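Local coordinates for protein photosystem II stability/assembly factor HCF136, chloroplastic (Cyanidioschyzon merolae, PDB 5OJ3) that is probably essential for photosystem II biogenesis, being required to assemble an early intermediate that includes D2 and cytochrome b559, at residues D124-D129 and V173-D178; G177-V182 and G219-E224; P212-A217 and V273-D278; L120-F125 and L409-F414. All coordinates share one frame; numbering follows the deposited sequence.

All four contacts join one propeller blade to its neighbour. Contacts 1 and 4 share strand 120-125. Contacts 1 and 2 share Gly177 and Asp178, on the turn between strands 169-176 and 179-185. Contacts 2 and 3 both use the blade that begins with strand 212-219. Contacts 1, 2 and 4 are partly buried, whereas contact 3 is a surface contact. Contacts 3 and 4 join inner strands, their centres about 6 and 8 Å from the centre of the chain. Contact 3 is mostly apolar, and contact 4 rests on a salt bridge. Contacts 1 and 2 are centred farther out, about 17 and 18 Å from the chain centre, where strand ends and turns are hydrogen-bonded. Contact 2 adds aromatic packing.

Contact 1: D124-D129 and V173-D178; sequences DFSQKD and VSFSGD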
loop_
_atom_site.group_PDB
_atom_site.type_symbol
_atom_site.label_atom_id
_atom_site.label_comp_id
_atom_site.label_asym_id
_atom_site.label_seq_id
_atom_site.Cartn_x
_atom_site.Cartn_y
_atom_site.Cartn_z
ATOM N N ASP A 124 10.425 -2.733 4.751
ATOM C CA ASP A 124 11.051 -1.464 4.408
ATOM C C ASP A 124 12.509 -1.507 4.844
ATOM O O ASP A 124 12.897 -2.313 5.691
ATOM C CB ASP A 124 10.319 -0.277 5.055
ATOM C CG ASP A 124 10.723 1.062 4.452
ATOM O OD1 ASP A 124 11.304 1.067 3.348
ATOM O OD2 ASP A 124 10.454 2.109 5.075
ATOM N N PHE A 125 13.314 -0.620 4.258
ATOM C CA PHE A 125 14.757 -0.645 4.442
ATOM C C PHE A 125 15.263 0.702 4.938
ATOM O O PHE A 125 14.801 1.756 4.490
ATOM C CB PHE A 125 15.467 -1.023 3.136
ATOM C CG PHE A 125 15.440 -2.495 2.840
ATOM C CD1 PHE A 125 16.414 -3.335 3.350
ATOM C CD2 PHE A 125 14.434 -3.040 2.062
ATOM C CE1 PHE A 125 16.388 -4.692 3.087
ATOM C CE2 PHE A 125 14.402 -4.396 1.794
ATOM C CZ PHE A 125 15.381 -5.223 2.308
ATOM N N SER A 126 16.213 0.649 5.871
ATOM C CA SER A 126 16.880 1.845 6.371
ATOM C C SER A 126 17.566 2.613 5.246
ATOM O O SER A 126 18.107 2.025 4.306
ATOM C CB SER A 126 17.899 1.468 7.444
ATOM O OG SER A 126 18.914 2.452 7.544
ATOM N N GLN A 127 17.539 3.945 5.350
ATOM C CA GLN A 127 18.186 4.798 4.361
ATOM C C GLN A 127 19.689 4.906 4.585
ATOM O O GLN A 127 20.437 5.144 3.628
ATOM C CB GLN A 127 17.569 6.196 4.383
ATOM C CG GLN A 127 16.423 6.400 3.414
ATOM C CD GLN A 127 15.964 7.843 3.374
ATOM O OE1 GLN A 127 15.820 8.489 4.413
ATOM N NE2 GLN A 127 15.741 8.362 2.172
ATOM N N LYS A 128 20.150 4.736 5.826
ATOM C CA LYS A 128 21.566 4.909 6.132
ATOM C C LYS A 128 22.381 3.696 5.702
ATOM O O LYS A 128 23.491 3.850 5.174
ATOM C CB LYS A 128 21.735 5.193 7.631
ATOM C CG LYS A 128 23.015 4.685 8.265
ATOM C CD LYS A 128 23.417 5.612 9.404
ATOM C CE LYS A 128 24.134 4.873 10.519
ATOM N NZ LYS A 128 24.041 5.607 11.814
ATOM N N ASP A 129 21.850 2.492 5.923
ATOM C CA ASP A 129 22.399 1.271 5.336
ATOM C C ASP A 129 21.287 0.651 4.501
ATOM O O ASP A 129 20.370 0.018 5.056
ATOM C CB ASP A 129 22.893 0.307 6.411
ATOM C CG ASP A 129 23.587 -0.921 5.833
ATOM O OD1 ASP A 129 24.359 -1.558 6.576
ATOM O OD2 ASP A 129 23.455 -1.185 4.618
ATOM N N VAL A 173 5.687 -1.007 8.175
ATOM C CA VAL A 173 6.906 -0.430 8.726
ATOM C C VAL A 173 7.399 0.619 7.736
ATOM O O VAL A 173 7.187 0.501 6.526
ATOM C CB VAL A 173 7.985 -1.508 8.996
ATOM C CG1 VAL A 173 8.497 -2.106 7.691
ATOM C CG2 VAL A 173 9.132 -0.936 9.819
ATOM N N SER A 174 8.048 1.662 8.254
ATOM C CA SER A 174 8.436 2.789 7.412
ATOM C C SER A 174 9.675 3.470 7.977
ATOM O O SER A 174 9.721 3.780 9.171
ATOM C CB SER A 174 7.287 3.797 7.290
ATOM O OG SER A 174 7.674 4.922 6.523
ATOM N N PHE A 175 10.658 3.722 7.112
ATOM C CA PHE A 175 11.948 4.278 7.499
ATOM C C PHE A 175 12.125 5.700 6.976
ATOM O O PHE A 175 11.656 6.048 5.890
ATOM C CB PHE A 175 13.102 3.421 6.966
ATOM C CG PHE A 175 13.644 2.433 7.958
ATOM C CD1 PHE A 175 14.594 2.817 8.892
ATOM C CD2 PHE A 175 13.224 1.114 7.938
ATOM C CE1 PHE A 175 15.103 1.905 9.799
ATOM C CE2 PHE A 175 13.728 0.198 8.842
ATOM C CZ PHE A 175 14.671 0.594 9.773
ATOM N N SER A 176 12.819 6.515 7.770
ATOM C CA SER A 176 13.388 7.778 7.308
ATOM C C SER A 176 14.731 7.950 7.997
ATOM O O SER A 176 14.790 8.009 9.230
ATOM C CB SER A 176 12.476 8.968 7.609
ATOM O OG SER A 176 13.098 10.180 7.225
ATOM N N GLY A 177 15.800 8.030 7.210
ATOM C CA GLY A 177 17.134 8.033 7.777
ATOM C C GLY A 177 17.455 6.681 8.377
ATOM O O GLY A 177 17.683 5.709 7.652
ATOM N N ASP A 178 17.483 6.613 9.706
ATOM C CA ASP A 178 17.563 5.348 10.423
ATOM C C ASP A 178 16.389 5.176 11.378
ATOM O O ASP A 178 16.353 4.206 12.147
ATOM C CB ASP A 178 18.894 5.250 11.176
ATOM C CG ASP A 178 19.330 3.819 11.406
ATOM O OD1 ASP A 178 19.418 3.056 10.420
ATOM O OD2 ASP A 178 19.598 3.461 12.571
#
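Two consecutive blades of the seven-bladed propeller meet here at the ends of their innermost strands, where Asp124 faces Phe175 and Gln127 faces Gly177. Asp124 OD2 accepts the backbone N-H of Phe175, with 2.6 Å between OD2 and N. The donor arrives nearly in line with the C-O bond. Asp124 CG lies anti to its own backbone N (chi1 -166°), which carries the carboxylate across the seam. OD1 takes a weak bond from the N-H of Phe125. Ser126 covers one face of the Phe175 ring, with its CA near the rim. Ser126 CB makes a CH-pi contact, 4.0 Å from the Phe175 ring centroid. Replacing Phe175 by alanine would probably open a gap beside Ser126 and remove the ring face that its CA and CB pack on. Ser126 OG donates to Asp178 OD1 at 3.0 Å. Gln127 and Gly177 are joined twice. Gln127 N donates to Gly177 O at 2.9 Å, and Gly177 N donates to Gln127 OE1 at 2.8 Å. The second bond is nearly straight (166°) and uses an in-plane lone pair of OE1. Ser174 points away from this seam, and its OG bonds to the backbone N of Ala217 in the following blade. Side chains take part in most of the hydrogen bonds between the two segments. The seam is therefore tied largely through side chains, and the two blades remain separate sheets.

Contact 2: G177-V182 and G219-E224; sequences GDEAWV and GPNCAE
Glu179 opens strand 179-185 and points its side chain at the turn of the next blade. The side chain is stretched out from the strand (chi1 -160°), and the carboxylate ends beside Asn221. Glu179 OE1 accepts the backbone N-H of Asn221 at 2.9 Å, using its syn lone pair, in a nearly straight bond (165°). Asn221 lies in a type II beta turn from Gly219 to Cys222. That turn is closed by Cys222 N donating to Gly219 O at 3.1 Å. Glu179 OE2 forms a salt bridge with Arg191 of its own blade. With an alanine in place of Glu179, the Asn221 N-H would probably lose this acceptor and Arg191 its countercharge. Two residues on, Trp181 also faces the second segment. The Ala223 methyl sits over the centre of the Trp181 six-membered ring, with Ala223 CB 3.6 Å from that centroid. This is a CH-pi contact to the ring face. The carbonyl carbon (C) of Asn221 lies at the ring edge. Around them, Met189 and Arg191 of strand 188-192 touch Trp181 within its own blade, while Val215 and Ala217 of strand 212-219 touch it from the adjoining one.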
loop_
_atom_site.group_PDB
_atom_site.type_symbol
_atom_site.label_atom_id
_atom_site.label_comp_id
_atom_site.label_asym_id
_atom_site.label_seq_id
_atom_site.Cartn_x
_atom_site.Cartn_y
_atom_site.Cartn_z
ATOM N N GLY A 177 15.800 8.030 7.210
ATOM C CA GLY A 177 17.134 8.033 7.777
ATOM C C GLY A 177 17.455 6.681 8.377
ATOM O O GLY A 177 17.683 5.709 7.652
ATOM N N ASP A 178 17.483 6.613 9.706
ATOM C CA ASP A 178 17.563 5.348 10.423
ATOM C C ASP A 178 16.389 5.176 11.378
ATOM O O ASP A 178 16.353 4.206 12.147
ATOM C CB ASP A 178 18.894 5.250 11.176
ATOM C CG ASP A 178 19.330 3.819 11.406
ATOM O OD1 ASP A 178 19.418 3.056 10.420
ATOM O OD2 ASP A 178 19.598 3.461 12.571
ATOM N N GLU A 179 15.426 6.093 11.337
ATOM C CA GLU A 179 14.249 6.064 12.191
ATOM C C GLU A 179 13.150 5.254 11.512
ATOM O O GLU A 179 12.819 5.501 10.349
ATOM C CB GLU A 179 13.780 7.496 12.455
ATOM C CG GLU A 179 12.894 7.702 13.667
ATOM C CD GLU A 179 12.722 9.176 13.987
ATOM O OE1 GLU A 179 13.194 10.015 13.189
ATOM O OE2 GLU A 179 12.114 9.500 15.027
ATOM N N ALA A 180 12.585 4.292 12.238
ATOM C CA ALA A 180 11.567 3.400 11.701
ATOM C C ALA A 180 10.296 3.491 12.532
ATOM O O ALA A 180 10.357 3.630 13.756
ATOM C CB ALA A 180 12.058 1.951 11.670
ATOM N N TRP A 181 9.147 3.405 11.862
ATOM C CA TRP A 181 7.841 3.435 12.508
ATOM C C TRP A 181 7.060 2.188 12.116
ATOM O O TRP A 181 7.029 1.819 10.938
ATOM C CB TRP A 181 7.045 4.684 12.108
ATOM C CG TRP A 181 7.698 5.992 12.453
ATOM C CD1 TRP A 181 8.795 6.542 11.858
ATOM C CD2 TRP A 181 7.269 6.928 13.451
ATOM N NE1 TRP A 181 9.086 7.756 12.432
ATOM C CE2 TRP A 181 8.164 8.016 13.414
ATOM C CE3 TRP A 181 6.221 6.949 14.377
ATOM C CZ2 TRP A 181 8.043 9.113 14.264
ATOM C CZ3 TRP A 181 6.104 8.041 15.223
ATOM C CH2 TRP A 181 7.009 9.107 15.159
ATOM N N VAL A 182 6.431 1.546 13.101
ATOM C CA VAL A 182 5.607 0.359 12.889
ATOM C C VAL A 182 4.242 0.600 13.516
ATOM O O VAL A 182 4.142 1.230 14.576
ATOM C CB VAL A 182 6.255 -0.908 13.492
ATOM C CG1 VAL A 182 5.650 -2.167 12.888
ATOM C CG2 VAL A 182 7.755 -0.894 13.288
ATOM N N GLY A 219 10.980 12.147 8.297
ATOM C CA GLY A 219 12.202 12.800 8.696
ATOM C C GLY A 219 12.422 12.634 10.182
ATOM O O GLY A 219 11.753 11.831 10.841
ATOM N N PRO A 220 13.368 13.387 10.738
ATOM C CA PRO A 220 13.656 13.272 12.176
ATOM C C PRO A 220 12.423 13.573 13.015
ATOM O O PRO A 220 11.849 14.663 12.942
ATOM C CB PRO A 220 14.761 14.309 12.397
ATOM C CG PRO A 220 15.383 14.492 11.047
ATOM C CD PRO A 220 14.259 14.349 10.069
ATOM N N ASN A 221 12.008 12.581 13.806
ATOM C CA ASN A 221 10.891 12.699 14.745
ATOM C C ASN A 221 9.586 13.093 14.057
ATOM O O ASN A 221 8.685 13.640 14.699
ATOM C CB ASN A 221 11.220 13.697 15.862
ATOM C CG ASN A 221 12.625 13.522 16.409
ATOM O OD1 ASN A 221 13.056 12.406 16.702
ATOM N ND2 ASN A 221 13.352 14.627 16.541
ATOM N N CYS A 222 9.457 12.811 12.761
ATOM C CA CYS A 222 8.334 13.281 11.961
ATOM C C CYS A 222 7.718 12.108 11.213
ATOM O O CYS A 222 8.440 11.302 10.617
ATOM C CB CYS A 222 8.788 14.367 10.977
ATOM S SG CYS A 222 7.455 15.211 10.098
ATOM N N ALA A 223 6.389 12.015 11.242
ATOM C CA ALA A 223 5.685 10.922 10.584
ATOM C C ALA A 223 4.220 11.294 10.406
ATOM O O ALA A 223 3.647 12.020 11.222
ATOM C CB ALA A 223 5.804 9.617 11.379
ATOM N N GLU A 224 3.622 10.780 9.332
ATOM C CA GLU A 224 2.208 10.980 9.040
ATOM C C GLU A 224 1.464 9.657 9.156
ATOM O O GLU A 224 1.891 8.647 8.588
ATOM C CB GLU A 224 2.007 11.577 7.647
ATOM C CG GLU A 224 2.256 13.076 7.571
ATOM C CD GLU A 224 1.954 13.649 6.198
ATOM O OE1 GLU A 224 1.530 12.876 5.313
ATOM O OE2 GLU A 224 2.144 14.869 6.002
#

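Contact 3: P212-A217 and V273-D278; sequences PLLVTA and VSVSRD
Leu213 and Leu214 are consecutive, yet both point toward the neighbouring strand and both touch Val275. They form a classic beta bulge opposite Val226, which breaks the usual alternation of side chains. The two strands run almost parallel, with 11° between their directions, and their axes come within 7.6 Å of each other. No hydrogen bond crosses between the segments, so side chains alone span the gap. Leu213 CD2 meets Val275 CG2 at 3.5 Å, and the two side chains cross obliquely. Leu214 uses the same branch differently. Its chi1 of -176° carries CD2 to the backbone between Val275 and Ser276. There Leu214 CD2 lies 3.6 Å from Val275 O and 3.9 Å from Ser276 CA. Thr216 meets the long side chain of Arg277, which is extended from CG to NE. Arg277 CD lies 3.9 Å from Thr216 OG1. Thr216 CG2 lies 4.0 Å from Arg277 NH1, oblique to the guanidinium. This is van der Waals contact along the arginine chain. The charged end has a weak, long ion pair from NE to Glu224. Strands 212-219 and 275-277 are innermost in consecutive blades, close to the centre of the propeller. Strand 222-227 backs the first through Val226 and Glu224. Strand 283-287 backs the second, with Ala285 against Val275 and Tyr283 against Arg277.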
loop_
_atom_site.group_PDB
_atom_site.type_symbol
_atom_site.label_atom_id
_atom_site.label_comp_id
_atom_site.label_asym_id
_atom_site.label_seq_id
_atom_site.Cartn_x
_atom_site.Cartn_y
_atom_site.Cartn_z
ATOM N N PRO A 212 -5.115 2.872 13.325
ATOM C CA PRO A 212 -4.019 3.180 12.396
ATOM C C PRO A 212 -4.002 2.235 11.205
ATOM O O PRO A 212 -4.116 1.016 11.349
ATOM C CB PRO A 212 -2.766 3.019 13.264
ATOM C CG PRO A 212 -3.240 3.292 14.642
ATOM C CD PRO A 212 -4.637 2.747 14.714
ATOM N N LEU A 213 -3.864 2.816 10.017
ATOM C CA LEU A 213 -3.860 2.070 8.770
ATOM C C LEU A 213 -2.584 2.242 7.966
ATOM O O LEU A 213 -2.156 1.295 7.303
ATOM C CB LEU A 213 -5.059 2.483 7.902
ATOM C CG LEU A 213 -5.343 1.654 6.650
ATOM C CD1 LEU A 213 -5.477 0.185 7.008
ATOM C CD2 LEU A 213 -6.603 2.150 5.967
ATOM N N LEU A 214 -1.959 3.416 8.016
ATOM C CA LEU A 214 -0.746 3.675 7.251
ATOM C C LEU A 214 0.083 4.709 7.992
ATOM O O LEU A 214 -0.412 5.799 8.293
ATOM C CB LEU A 214 -1.082 4.169 5.841
ATOM C CG LEU A 214 0.091 4.404 4.889
ATOM C CD1 LEU A 214 0.831 3.104 4.616
ATOM C CD2 LEU A 214 -0.389 5.039 3.592
ATOM N N VAL A 215 1.331 4.366 8.293
ATOM C CA VAL A 215 2.294 5.325 8.817
ATOM C C VAL A 215 3.372 5.524 7.761
ATOM O O VAL A 215 3.693 4.612 6.988
ATOM C CB VAL A 215 2.900 4.881 10.169
ATOM C CG1 VAL A 215 4.039 3.889 9.967
ATOM C CG2 VAL A 215 3.377 6.093 10.961
ATOM N N THR A 216 3.908 6.740 7.707
ATOM C CA THR A 216 4.918 7.100 6.716
ATOM C C THR A 216 5.944 7.995 7.390
ATOM O O THR A 216 5.598 9.068 7.892
ATOM C CB THR A 216 4.293 7.812 5.509
ATOM O OG1 THR A 216 3.018 7.228 5.206
ATOM C CG2 THR A 216 5.201 7.696 4.295
ATOM N N ALA A 217 7.199 7.554 7.404
ATOM C CA ALA A 217 8.260 8.305 8.056
ATOM C C ALA A 217 8.694 9.468 7.171
ATOM O O ALA A 217 9.020 9.277 5.995
ATOM C CB ALA A 217 9.444 7.391 8.365
ATOM N N VAL A 273 -10.021 1.582 2.520
ATOM C CA VAL A 273 -9.192 0.412 2.258
ATOM C C VAL A 273 -8.126 0.829 1.249
ATOM O O VAL A 273 -8.316 1.758 0.463
ATOM C CB VAL A 273 -10.045 -0.782 1.740
ATOM C CG1 VAL A 273 -9.186 -1.911 1.166
ATOM C CG2 VAL A 273 -10.975 -1.301 2.836
ATOM N N SER A 274 -6.986 0.135 1.289
ATOM C CA SER A 274 -5.966 0.216 0.242
ATOM C C SER A 274 -5.462 1.650 0.071
ATOM O O SER A 274 -5.510 2.238 -1.012
ATOM C CB SER A 274 -6.498 -0.338 -1.083
ATOM O OG SER A 274 -5.610 -0.051 -2.149
ATOM N N VAL A 275 -4.973 2.198 1.168
ATOM C CA VAL A 275 -4.484 3.569 1.194
ATOM C C VAL A 275 -2.984 3.549 0.961
ATOM O O VAL A 275 -2.255 2.740 1.548
ATOM C CB VAL A 275 -4.828 4.250 2.530
ATOM C CG1 VAL A 275 -4.613 5.759 2.433
ATOM C CG2 VAL A 275 -6.244 3.918 2.932
ATOM N N SER A 276 -2.525 4.453 0.106
ATOM C CA SER A 276 -1.118 4.574 -0.231
ATOM C C SER A 276 -0.786 6.049 -0.334
ATOM O O SER A 276 -1.655 6.878 -0.628
ATOM C CB SER A 276 -0.768 3.853 -1.535
ATOM O OG SER A 276 -1.349 4.507 -2.648
ATOM N N ARG A 277 0.483 6.365 -0.105
ATOM C CA ARG A 277 0.960 7.735 -0.150
ATOM C C ARG A 277 1.885 7.933 -1.342
ATOM O O ARG A 277 2.718 7.076 -1.658
ATOM C CB ARG A 277 1.691 8.124 1.142
ATOM C CG ARG A 277 1.911 9.624 1.227
ATOM C CD ARG A 277 2.273 10.051 2.623
ATOM N NE ARG A 277 2.926 11.343 2.679
ATOM C CZ ARG A 277 4.129 11.623 2.205
ATOM N NH1 ARG A 277 4.888 10.684 1.668
ATOM N NH2 ARG A 277 4.592 12.849 2.331
ATOM N N ASP A 278 1.737 9.082 -1.980
ATOM C CA ASP A 278 2.460 9.453 -3.177
ATOM C C ASP A 278 3.828 10.028 -2.802
ATOM O O ASP A 278 4.116 10.317 -1.636
ATOM C CB ASP A 278 1.609 10.468 -3.952
ATOM C CG ASP A 278 2.300 11.041 -5.157
ATOM O OD1 ASP A 278 2.137 10.480 -6.255
ATOM O OD2 ASP A 278 2.997 12.065 -5.008
#

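Contact 4: L120-F125 and L409-F414; sequences LFDIDF and LYKIKF
Asp122 and Lys413 cross at about a right angle, so that the lysine ammonium comes up against one carboxylate oxygen. Lys413 NZ lies 2.6 Å from Asp122 OD1 in a salt bridge that uses the syn lone pair of OD1. A chi1 of -161° swings the Asp122 carboxylate round to the lysine end. The same ammonium also donates to Ile123 O, 3.1 Å from NZ. That donor is tilted 31° from the carbonyl plane. The lysine tip is thus held by a charge and a backbone carbonyl. Its chain also packs on the way, with Lys413 CD 4.2 Å from Ile123 CG2. Lys411 approaches Asp122 at a slant and from further off. Its CE lies 3.5 Å from Asp122 OD1, while its NZ stays 4.1 Å away, beyond salt-bridge range. Lys411 CD rests 3.4 Å from Phe121 O. A second nearby positive charge would probably help to keep the aspartate ionised. Asp122 OD2 has its own partner, the backbone N of Val173 in the following blade. Asp122 therefore links three blades. Bulges shape both strands: Phe121 and Asp122 both face Val136, and Tyr410 and Lys411 both face Leu423. The strands run nearly parallel, 4° apart in direction. Strand 409-414 is innermost in the last blade, whose sheet also includes the N-terminal strand 109-111. Such a blade built from both chain ends is the "Velcro" closure of beta-propellers, and this contact lies where the ring closes onto its first complete blade.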
loop_
_atom_site.group_PDB
_atom_site.type_symbol
_atom_site.label_atom_id
_atom_site.label_comp_id
_atom_site.label_asym_id
_atom_site.label_seq_id
_atom_site.Cartn_x
_atom_site.Cartn_y
_atom_site.Cartn_z
ATOM N N LEU A 120 2.886 -12.177 5.644
ATOM C CA LEU A 120 3.730 -10.989 5.611
ATOM C C LEU A 120 2.937 -9.771 5.153
ATOM O O LEU A 120 2.177 -9.845 4.181
ATOM C CB LEU A 120 4.902 -11.223 4.663
ATOM C CG LEU A 120 5.634 -12.553 4.809
ATOM C CD1 LEU A 120 6.764 -12.621 3.822
ATOM C CD2 LEU A 120 6.159 -12.739 6.209
ATOM N N PHE A 121 3.106 -8.649 5.855
ATOM C CA PHE A 121 2.318 -7.461 5.560
ATOM C C PHE A 121 3.110 -6.286 5.014
ATOM O O PHE A 121 2.566 -5.530 4.205
ATOM C CB PHE A 121 1.551 -7.008 6.804
ATOM C CG PHE A 121 0.186 -7.599 6.889
ATOM C CD1 PHE A 121 0.013 -8.950 7.136
ATOM C CD2 PHE A 121 -0.931 -6.815 6.654
ATOM C CE1 PHE A 121 -1.251 -9.499 7.191
ATOM C CE2 PHE A 121 -2.193 -7.360 6.694
ATOM C CZ PHE A 121 -2.359 -8.703 6.972
ATOM N N ASP A 122 4.360 -6.095 5.427
ATOM C CA ASP A 122 5.145 -4.998 4.878
ATOM C C ASP A 122 6.625 -5.231 5.139
ATOM O O ASP A 122 7.014 -5.985 6.035
ATOM C CB ASP A 122 4.719 -3.644 5.451
ATOM C CG ASP A 122 5.180 -2.481 4.593
ATOM O OD1 ASP A 122 5.602 -2.728 3.444
ATOM O OD2 ASP A 122 5.136 -1.325 5.067
ATOM N N ILE A 123 7.440 -4.558 4.333
ATOM C CA ILE A 123 8.893 -4.592 4.437
ATOM C C ILE A 123 9.418 -3.222 4.029
ATOM O O ILE A 123 8.908 -2.605 3.090
ATOM C CB ILE A 123 9.484 -5.728 3.571
ATOM C CG1 ILE A 123 11.000 -5.827 3.745
ATOM C CG2 ILE A 123 9.102 -5.558 2.105
ATOM C CD1 ILE A 123 11.609 -6.999 3.010
ATOM N N ASP A 124 10.425 -2.733 4.751
ATOM C CA ASP A 124 11.051 -1.464 4.408
ATOM C C ASP A 124 12.509 -1.507 4.844
ATOM O O ASP A 124 12.897 -2.313 5.691
ATOM C CB ASP A 124 10.319 -0.277 5.055
ATOM C CG ASP A 124 10.723 1.062 4.452
ATOM O OD1 ASP A 124 11.304 1.067 3.348
ATOM O OD2 ASP A 124 10.454 2.109 5.075
ATOM N N PHE A 125 13.314 -0.620 4.258
ATOM C CA PHE A 125 14.757 -0.645 4.442
ATOM C C PHE A 125 15.263 0.702 4.938
ATOM O O PHE A 125 14.801 1.756 4.490
ATOM C CB PHE A 125 15.467 -1.023 3.136
ATOM C CG PHE A 125 15.440 -2.495 2.840
ATOM C CD1 PHE A 125 16.414 -3.335 3.350
ATOM C CD2 PHE A 125 14.434 -3.040 2.062
ATOM C CE1 PHE A 125 16.388 -4.692 3.087
ATOM C CE2 PHE A 125 14.402 -4.396 1.794
ATOM C CZ PHE A 125 15.381 -5.223 2.308
ATOM N N LEU A 409 -0.541 -14.657 -2.779
ATOM C CA LEU A 409 0.349 -13.524 -3.016
ATOM C C LEU A 409 -0.459 -12.238 -2.923
ATOM O O LEU A 409 -1.394 -12.037 -3.704
ATOM C CB LEU A 409 1.038 -13.641 -4.377
ATOM C CG LEU A 409 1.931 -14.875 -4.513
ATOM C CD1 LEU A 409 2.679 -14.861 -5.829
ATOM C CD2 LEU A 409 2.907 -14.941 -3.348
ATOM N N TYR A 410 -0.089 -11.361 -1.985
ATOM C CA TYR A 410 -0.922 -10.217 -1.641
ATOM C C TYR A 410 -0.330 -8.857 -1.990
ATOM O O TYR A 410 -1.099 -7.909 -2.180
ATOM C CB TYR A 410 -1.243 -10.227 -0.138
ATOM C CG TYR A 410 -2.096 -11.392 0.317
ATOM C CD1 TYR A 410 -3.029 -11.972 -0.533
ATOM C CD2 TYR A 410 -1.961 -11.915 1.597
ATOM C CE1 TYR A 410 -3.809 -13.037 -0.118
ATOM C CE2 TYR A 410 -2.736 -12.980 2.020
ATOM C CZ TYR A 410 -3.658 -13.537 1.160
ATOM O OH TYR A 410 -4.428 -14.597 1.580
ATOM N N LYS A 411 0.993 -8.728 -2.080
ATOM C CA LYS A 411 1.591 -7.399 -2.103
ATOM C C LYS A 411 2.938 -7.442 -2.811
ATOM O O LYS A 411 3.743 -8.345 -2.570
ATOM C CB LYS A 411 1.749 -6.859 -0.679
ATOM C CG LYS A 411 2.133 -5.394 -0.580
ATOM C CD LYS A 411 2.487 -5.040 0.858
ATOM C CE LYS A 411 3.428 -3.852 0.938
ATOM N NZ LYS A 411 2.787 -2.617 0.410
ATOM N N ILE A 412 3.178 -6.453 -3.671
ATOM C CA ILE A 412 4.458 -6.276 -4.347
ATOM C C ILE A 412 4.999 -4.890 -4.020
ATOM O O ILE A 412 4.255 -3.903 -4.021
ATOM C CB ILE A 412 4.336 -6.470 -5.872
ATOM C CG1 ILE A 412 3.449 -7.677 -6.189
ATOM C CG2 ILE A 412 5.714 -6.621 -6.505
ATOM C CD1 ILE A 412 3.417 -8.051 -7.660
ATOM N N LYS A 413 6.304 -4.821 -3.752
ATOM C CA LYS A 413 6.971 -3.586 -3.348
ATOM C C LYS A 413 8.374 -3.536 -3.926
ATOM O O LYS A 413 9.178 -4.441 -3.687
ATOM C CB LYS A 413 7.018 -3.481 -1.823
ATOM C CG LYS A 413 7.400 -2.124 -1.284
ATOM C CD LYS A 413 7.418 -2.160 0.223
ATOM C CE LYS A 413 7.419 -0.760 0.791
ATOM N NZ LYS A 413 6.634 -0.731 2.058
ATOM N N PHE A 414 8.665 -2.487 -4.688
ATOM C CA PHE A 414 10.007 -2.247 -5.193
ATOM C C PHE A 414 10.699 -1.163 -4.377
ATOM O O PHE A 414 10.052 -0.293 -3.789
ATOM C CB PHE A 414 9.980 -1.836 -6.669
ATOM C CG PHE A 414 9.666 -2.964 -7.611
ATOM C CD1 PHE A 414 8.380 -3.466 -7.714
ATOM C CD2 PHE A 414 10.665 -3.526 -8.392
ATOM C CE1 PHE A 414 8.092 -4.505 -8.579
ATOM C CE2 PHE A 414 10.383 -4.567 -9.259
ATOM C CZ PHE A 414 9.095 -5.056 -9.352
#